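Local structure of Lactamase_B domain-containing protein (Pontibacter korlensis, 6XFR) at residues V17-S22 with P32-I37. The protein probably hydrolyses beta-lactam antibiotics to substituted beta-amino acids, as a zinc-dependent class B1 metallo-beta-lactamase. Sequence-based numbering, arbitrary orientation.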
loop_
_atom_site.group_PDB
_atom_site.type_symbol
_atom_site.label_atom_id
_atom_site.label_comp_id
_atom_site.label_asym_id
_atom_site.label_seq_id
_atom_site.Cartn_x
_atom_site.Cartn_y
_atom_site.Cartn_z
ATOM N N VAL B 17 -11.071 -6.388 1.133
ATOM C CA VAL B 17 -10.992 -4.951 0.855
ATOM C C VAL B 17 -10.149 -4.734 -0.397
ATOM O O VAL B 17 -9.058 -5.307 -0.535
ATOM C CB VAL B 17 -10.397 -4.151 2.031
ATOM C CG1 VAL B 17 -10.382 -2.630 1.728
ATOM C CG2 VAL B 17 -11.097 -4.495 3.345
ATOM N N TRP B 18 -10.676 -3.940 -1.316
ATOM C CA TRP B 18 -9.985 -3.495 -2.508
ATOM C C TRP B 18 -9.901 -1.977 -2.525
ATOM O O TRP B 18 -10.703 -1.286 -1.904
ATOM C CB TRP B 18 -10.703 -3.953 -3.771
ATOM C CG TRP B 18 -10.630 -5.431 -4.074
ATOM C CD1 TRP B 18 -9.824 -6.044 -5.004
ATOM C CD2 TRP B 18 -11.441 -6.477 -3.505
ATOM N NE1 TRP B 18 -10.074 -7.398 -5.036
ATOM C CE2 TRP B 18 -11.061 -7.691 -4.130
ATOM C CE3 TRP B 18 -12.437 -6.509 -2.521
ATOM C CZ2 TRP B 18 -11.636 -8.926 -3.787
ATOM C CZ3 TRP B 18 -13.011 -7.749 -2.193
ATOM C CH2 TRP B 18 -12.599 -8.933 -2.823
ATOM N N ILE B 19 -8.940 -1.454 -3.278
ATOM C CA ILE B 19 -8.884 -0.039 -3.596
ATOM C C ILE B 19 -9.117 0.082 -5.086
ATOM O O ILE B 19 -8.406 -0.554 -5.870
ATOM C CB ILE B 19 -7.549 0.605 -3.203
ATOM C CG1 ILE B 19 -7.436 0.696 -1.673
ATOM C CG2 ILE B 19 -7.437 1.990 -3.809
ATOM C CD1 ILE B 19 -6.009 0.821 -1.182
ATOM N N HIS B 20 -10.143 0.845 -5.473
ATOM C CA HIS B 20 -10.337 1.194 -6.867
ATOM C C HIS B 20 -9.676 2.539 -7.116
ATOM O O HIS B 20 -9.690 3.418 -6.238
ATOM C CB HIS B 20 -11.830 1.211 -7.261
ATOM C CG HIS B 20 -12.692 2.191 -6.507
ATOM N ND1 HIS B 20 -12.827 3.514 -6.883
ATOM C CD2 HIS B 20 -13.518 2.019 -5.442
ATOM C CE1 HIS B 20 -13.658 4.121 -6.052
ATOM N NE2 HIS B 20 -14.095 3.240 -5.169
ATOM N N THR B 21 -9.039 2.671 -8.288
ATOM C CA THR B 21 -8.305 3.885 -8.634
ATOM C C THR B 21 -8.769 4.335 -10.005
ATOM O O THR B 21 -8.686 3.581 -10.978
ATOM C CB THR B 21 -6.772 3.715 -8.603
ATOM O OG1 THR B 21 -6.346 3.397 -7.275
ATOM C CG2 THR B 21 -6.085 5.025 -8.994
ATOM N N SER B 22 -9.288 5.556 -10.057
ATOM C CA SER B 22 -9.687 6.236 -11.280
ATOM C C SER B 22 -8.545 7.140 -11.724
ATOM O O SER B 22 -7.789 7.667 -10.904
ATOM C CB SER B 22 -10.952 7.082 -11.037
ATOM O OG SER B 22 -12.157 6.334 -11.031
ATOM N N PRO B 32 -4.439 10.036 -9.808
ATOM C CA PRO B 32 -5.359 8.984 -9.370
ATOM C C PRO B 32 -6.386 9.482 -8.356
ATOM O O PRO B 32 -6.193 10.483 -7.659
ATOM C CB PRO B 32 -4.417 7.948 -8.739
ATOM C CG PRO B 32 -3.307 8.794 -8.154
ATOM C CD PRO B 32 -3.154 9.994 -9.089
ATOM N N SER B 33 -7.498 8.749 -8.287
ATOM C CA SER B 33 -8.497 8.907 -7.243
ATOM C C SER B 33 -8.829 7.531 -6.681
ATOM O O SER B 33 -9.152 6.606 -7.440
ATOM C CB SER B 33 -9.757 9.601 -7.769
ATOM O OG SER B 33 -10.351 10.352 -6.716
ATOM N N HIS B 34 -8.684 7.382 -5.371
ATOM C CA HIS B 34 -8.866 6.092 -4.724
ATOM C C HIS B 34 -10.217 6.038 -4.019
ATOM O O HIS B 34 -10.660 7.024 -3.414
ATOM C CB HIS B 34 -7.734 5.817 -3.728
ATOM C CG HIS B 34 -6.379 5.868 -4.347
ATOM N ND1 HIS B 34 -6.051 5.139 -5.471
ATOM C CD2 HIS B 34 -5.265 6.560 -4.012
ATOM C CE1 HIS B 34 -4.793 5.381 -5.804
ATOM N NE2 HIS B 34 -4.293 6.238 -4.933
ATOM N N GLY B 35 -10.892 4.892 -4.158
ATOM C CA GLY B 35 -11.991 4.522 -3.288
ATOM C C GLY B 35 -11.755 3.116 -2.760
ATOM O O GLY B 35 -10.751 2.478 -3.080
ATOM N N LEU B 36 -12.712 2.637 -1.968
ATOM C CA LEU B 36 -12.689 1.269 -1.458
ATOM C C LEU B 36 -13.855 0.469 -2.016
ATOM O O LEU B 36 -14.944 1.001 -2.276
ATOM C CB LEU B 36 -12.793 1.215 0.059
ATOM C CG LEU B 36 -11.633 1.660 0.922
ATOM C CD1 LEU B 36 -11.919 1.258 2.386
ATOM C CD2 LEU B 36 -10.364 1.028 0.405
ATOM N N ILE B 37 -13.609 -0.827 -2.178
ATOM C CA ILE B 37 -14.657 -1.836 -2.301
ATOM C C ILE B 37 -14.472 -2.789 -1.137
ATOM O O ILE B 37 -13.342 -3.163 -0.820
ATOM C CB ILE B 37 -14.591 -2.601 -3.633
ATOM C CG1 ILE B 37 -14.152 -1.685 -4.771
ATOM C CG2 ILE B 37 -15.921 -3.304 -3.903
ATOM C CD1 ILE B 37 -13.903 -2.410 -6.045
HETATM O O HOH W 1 -11.766 5.698 -8.324
#
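The imidazole of H20 lies across the neighbouring strand and covers G35, whose CA sits over one ring face, 3.4 Å from the ring centroid, in a CH-pi contact. Chi1 of 61° tucks CG in between N and C of its own backbone, and this swings the ring over the glycine. At the ring edge, ND1 meets a water 2.8 Å away that also bonds S22 OG, itself hydrogen-bonded to W51 N, and donates to S33 O, tying both strands together; the other ring nitrogen, NE2, makes weak hydrogen bonds to the carbonyls of I47 and D48. I37 extends this face: its CG1 comes to the edge of the H20 ring at CD2, its CB packs on W18 CB, and L59 and W62 of helix 53-67 close over it. Strands 17-25 and 30-40 form an antiparallel beta hairpin within the N-terminal sheet of the alpha-beta/beta-alpha metallo-beta-lactamase fold. Here W18 with I37, H20 with G35 and S22 with S33 are hydrogen-bonded pairs, and the bond from W18 N to I37 O is nearly straight at 175°. On the other face T21 and H34 run alongside each other in the same direction, with T21 OG1 hydrogen-bonded to H34 ND1 in the plane of the imidazole. T21 CG2 meets P32 CB at 3.4 Å, while farther along L36 CD2 touches I19 CG1 at 3.6 Å and V17 CG1 at 3.9 Å. Near the zinc site, S33 OG bonds K83 NZ, and P32 O accepts a hydrogen bond from ND1 of the zinc ligand H202, helping to orient that imidazole.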